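Local coordinates for protein transcriptional regulator, LacI family (Burkholderia phymatum, PDB 2RGY) that probably regulates transcription as a LacI-family protein, with a periplasmic-binding-protein-like domain expected to sense a small effector, perhaps a sugar, at residues L118-A121 against T122-H126; D152-R156 against H157-R161. All blocks are in the same frame, centred on the assembly; numbering follows the deposited sequence.

Contact 1: residues L118-A121 against T122-H126; sequences LAAA and TLIEH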
# COMPACT_ATOMS: atom_id res chain seq x y z
N LEU A 118 -6.54 -1.48 24.88
CA LEU A 118 -7.37 -0.38 24.39
C LEU A 118 -8.46 -0.86 23.42
O LEU A 118 -9.56 -0.33 23.40
CB LEU A 118 -6.50 0.68 23.70
CG LEU A 118 -5.56 1.51 24.59
CD1 LEU A 118 -4.73 2.44 23.74
CD2 LEU A 118 -6.37 2.31 25.58
N ALA A 119 -8.14 -1.87 22.61
CA ALA A 119 -9.10 -2.40 21.66
C ALA A 119 -10.26 -3.02 22.43
O ALA A 119 -11.42 -2.78 22.11
CB ALA A 119 -8.44 -3.45 20.79
N ALA A 120 -9.93 -3.81 23.44
CA ALA A 120 -10.96 -4.45 24.24
C ALA A 120 -11.79 -3.41 24.99
O ALA A 120 -13.01 -3.49 25.00
CB ALA A 120 -10.32 -5.42 25.23
N ALA A 121 -11.12 -2.43 25.60
CA ALA A 121 -11.82 -1.40 26.37
C ALA A 121 -12.76 -0.58 25.50
O ALA A 121 -13.83 -0.18 25.96
CB ALA A 121 -10.81 -0.48 27.04
N THR A 122 -12.36 -0.33 24.26
CA THR A 122 -13.21 0.44 23.36
C THR A 122 -14.52 -0.34 23.19
O THR A 122 -15.60 0.20 23.38
CB THR A 122 -12.56 0.63 21.97
OG1 THR A 122 -11.27 1.24 22.12
CG2 THR A 122 -13.43 1.53 21.10
N LEU A 123 -14.40 -1.61 22.83
CA LEU A 123 -15.58 -2.45 22.63
C LEU A 123 -16.41 -2.61 23.90
O LEU A 123 -17.63 -2.41 23.89
CB LEU A 123 -15.16 -3.83 22.13
CG LEU A 123 -14.53 -3.84 20.73
CD1 LEU A 123 -14.04 -5.24 20.37
CD2 LEU A 123 -15.54 -3.33 19.71
N ILE A 124 -15.76 -2.95 25.00
CA ILE A 124 -16.49 -3.14 26.24
C ILE A 124 -17.18 -1.87 26.71
O ILE A 124 -18.31 -1.91 27.18
CB ILE A 124 -15.57 -3.70 27.34
CG1 ILE A 124 -15.25 -5.17 27.01
CG2 ILE A 124 -16.27 -3.60 28.70
CD1 ILE A 124 -14.04 -5.70 27.73
N GLU A 125 -16.51 -0.73 26.57
CA GLU A 125 -17.09 0.54 27.00
C GLU A 125 -18.32 0.89 26.17
O GLU A 125 -19.15 1.70 26.60
CB GLU A 125 -16.04 1.65 26.91
CG GLU A 125 -14.93 1.49 27.95
CD GLU A 125 -13.86 2.56 27.86
OE1 GLU A 125 -13.89 3.36 26.90
OE2 GLU A 125 -12.99 2.61 28.76
N HIS A 126 -18.44 0.29 25.00
CA HIS A 126 -19.58 0.55 24.14
C HIS A 126 -20.68 -0.48 24.37
O HIS A 126 -21.56 -0.66 23.53
CB HIS A 126 -19.14 0.59 22.67
CG HIS A 126 -18.51 1.89 22.29
ND1 HIS A 126 -19.24 2.96 21.81
CD2 HIS A 126 -17.23 2.33 22.39
CE1 HIS A 126 -18.44 4.00 21.64
NE2 HIS A 126 -17.22 3.64 21.99

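Contact 2: residues D152-R156 against H157-R161; sequences DELAR and HGIAR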
# COMPACT_ATOMS: atom_id res chain seq x y z
N ASP A 152 -6.56 -9.65 28.80
CA ASP A 152 -6.37 -9.25 30.19
C ASP A 152 -7.55 -8.34 30.52
O ASP A 152 -8.21 -8.51 31.53
CB ASP A 152 -5.08 -8.46 30.40
CG ASP A 152 -3.83 -9.32 30.35
OD1 ASP A 152 -3.93 -10.55 30.55
OD2 ASP A 152 -2.73 -8.76 30.13
N GLU A 153 -7.81 -7.38 29.63
CA GLU A 153 -8.91 -6.43 29.81
C GLU A 153 -10.25 -7.16 29.89
O GLU A 153 -11.12 -6.80 30.69
CB GLU A 153 -8.91 -5.43 28.66
CG GLU A 153 -9.97 -4.34 28.76
CD GLU A 153 -9.74 -3.39 29.92
OE1 GLU A 153 -8.58 -3.24 30.37
OE2 GLU A 153 -10.72 -2.77 30.38
N LEU A 154 -10.42 -8.19 29.06
CA LEU A 154 -11.66 -8.96 29.06
C LEU A 154 -11.82 -9.67 30.41
O LEU A 154 -12.92 -9.72 30.95
CB LEU A 154 -11.68 -10.02 27.95
CG LEU A 154 -11.61 -9.63 26.46
CD1 LEU A 154 -12.36 -10.68 25.64
CD2 LEU A 154 -12.22 -8.25 26.23
N ALA A 155 -10.72 -10.21 30.92
CA ALA A 155 -10.74 -10.93 32.19
C ALA A 155 -11.17 -10.01 33.33
O ALA A 155 -11.88 -10.45 34.24
CB ALA A 155 -9.37 -11.51 32.49
N ARG A 156 -10.75 -8.75 33.28
CA ARG A 156 -11.12 -7.77 34.30
C ARG A 156 -12.62 -7.51 34.29
O ARG A 156 -13.17 -6.96 35.25
CB ARG A 156 -10.39 -6.44 34.08
CG ARG A 156 -8.92 -6.45 34.39
CD ARG A 156 -8.26 -5.12 34.04
NE ARG A 156 -6.81 -5.27 34.04
CZ ARG A 156 -6.04 -5.16 32.96
NH1 ARG A 156 -6.58 -4.89 31.77
NH2 ARG A 156 -4.73 -5.37 33.06
N HIS A 157 -13.27 -7.88 33.19
CA HIS A 157 -14.70 -7.68 33.06
C HIS A 157 -15.49 -8.97 33.16
O HIS A 157 -16.67 -9.00 32.80
CB HIS A 157 -15.02 -6.97 31.76
CG HIS A 157 -14.65 -5.53 31.79
ND1 HIS A 157 -13.37 -5.08 31.51
CD2 HIS A 157 -15.36 -4.44 32.17
CE1 HIS A 157 -13.31 -3.78 31.73
NE2 HIS A 157 -14.50 -3.36 32.13
N GLY A 158 -14.84 -10.02 33.64
CA GLY A 158 -15.52 -11.29 33.81
C GLY A 158 -15.73 -12.08 32.54
O GLY A 158 -16.64 -12.90 32.47
N ILE A 159 -14.90 -11.85 31.54
CA ILE A 159 -15.02 -12.57 30.28
C ILE A 159 -13.82 -13.49 30.07
O ILE A 159 -12.69 -13.02 29.93
CB ILE A 159 -15.16 -11.61 29.10
CG1 ILE A 159 -16.40 -10.72 29.31
CG2 ILE A 159 -15.32 -12.39 27.81
CD1 ILE A 159 -16.61 -9.70 28.23
N ALA A 160 -14.08 -14.79 30.06
CA ALA A 160 -13.02 -15.78 29.90
C ALA A 160 -12.48 -15.88 28.49
O ALA A 160 -13.24 -15.96 27.52
CB ALA A 160 -13.53 -17.15 30.37
N ARG A 161 -11.16 -15.87 28.38
CA ARG A 161 -10.50 -15.97 27.08
C ARG A 161 -11.06 -17.15 26.28
O ARG A 161 -11.31 -17.03 25.07
CB ARG A 161 -8.98 -16.13 27.30
CG ARG A 161 -8.16 -16.36 26.03
CD ARG A 161 -6.69 -15.98 26.27
NE ARG A 161 -5.88 -16.15 25.08
CZ ARG A 161 -4.74 -15.50 24.84
NH1 ARG A 161 -4.27 -14.62 25.72
NH2 ARG A 161 -4.08 -15.72 23.72

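Contact 1: residues L118-A121 against T122-H126
The last two turns of helix 112-125 bring L118 and T122 together, one turn apart, through a hydroxyl folded back onto the helix backbone. L118 O accepts two hydrogen bonds, from T122 N at 2.9 Å and from T122 OG1 at 2.7 Å. The two donors come from opposite faces of the carbonyl plane, the hydroxyl tilted 30° out of it. Threonine manages this because its OG1 stands beside its own backbone N (chi1 -56°), turned back toward L118 O; the buried hydroxyl thus finds its acceptor inside the helix, and CG2 is left as an apolar branch. Next in the ladder, L123 N reaches A119 O at 3.3 Å, long but nearly straight, and I124 N meets A120 O at 2.8 Å, almost in line with the carbonyl bond. I124 CG1 comes within 3.4 Å of A120 O. Small alanines at A119 and A120 suit buried positions; A120 lets F150 and L154 of helix 141-155 come close, while T122 and L123 face I222 of strand 220-223. This is regular i to i+4 alpha-helical bonding, with a threonine bonded back to the preceding turn, in a helix packed on the sheet of an alpha/beta domain.

Contact 2: residues D152-R156 against H157-R161
Around L154 the backbone leaves helix 141-155 through a type I turn from A155 to G158, with L154 O accepting from both H157 N (2.9 Å) and I159 N (3.0 Å) on opposite faces of its carbonyl plane. G158 N adds a bond to A155 O at 3.1 Å. H157 then uses its ring: ND1 donates to E153 O at 2.9 Å in an almost straight bond, 177° at the hydrogen, with the acceptor in the ring plane. The imidazole thereby occupies a main-chain carbonyl at the end of the helix, and this bond fixes the ring's rotation. The 6→1 bond from I159 N to L154 O, with that from G158 N, makes this a Schellman motif, with G158 as its C' residue; glycine suits that place because phi there is positive (77°). Beyond it, I159 turns back against the helix, its CB 4.0 Å from L154 CB and its CG2 meeting L154 CD1, an apolar pair whose leucine also touches V164. On the other flank, the chain of E153 bends at chi2 and brings OE2 to 3.1 Å from H157 CE1, the carboxylate and ring planes 46° apart. OE1 of the same carboxylate forms a salt bridge with R156 NH1 at 2.9 Å, though the accompanying hydrogen bond is weak; the long, flexible arginine suits this exposed position.

Overall arrangement
Both contacts are local and lie at the C-terminal ends of neighbouring helices, 112-125 and 141-155, in the domain built on the mixed sheet, their centres 11 Å apart. They meet directly: L154 CD2 packs on I124 CD1 and on A120 CB, while H157 CD2 lies against I124 CG2. Contact 1 is the more buried of the two, its leucine and threonine side chains facing strands 220-223 and 273-275, and its chemistry is mostly regular helix bonding. Contact 2 is nearer the surface, where the helix stops; there the Schellman turn and an imidazole bond the last carbonyls, and an E153-R156 salt bridge lies toward solvent, leaving L154 and I159 as its buried part.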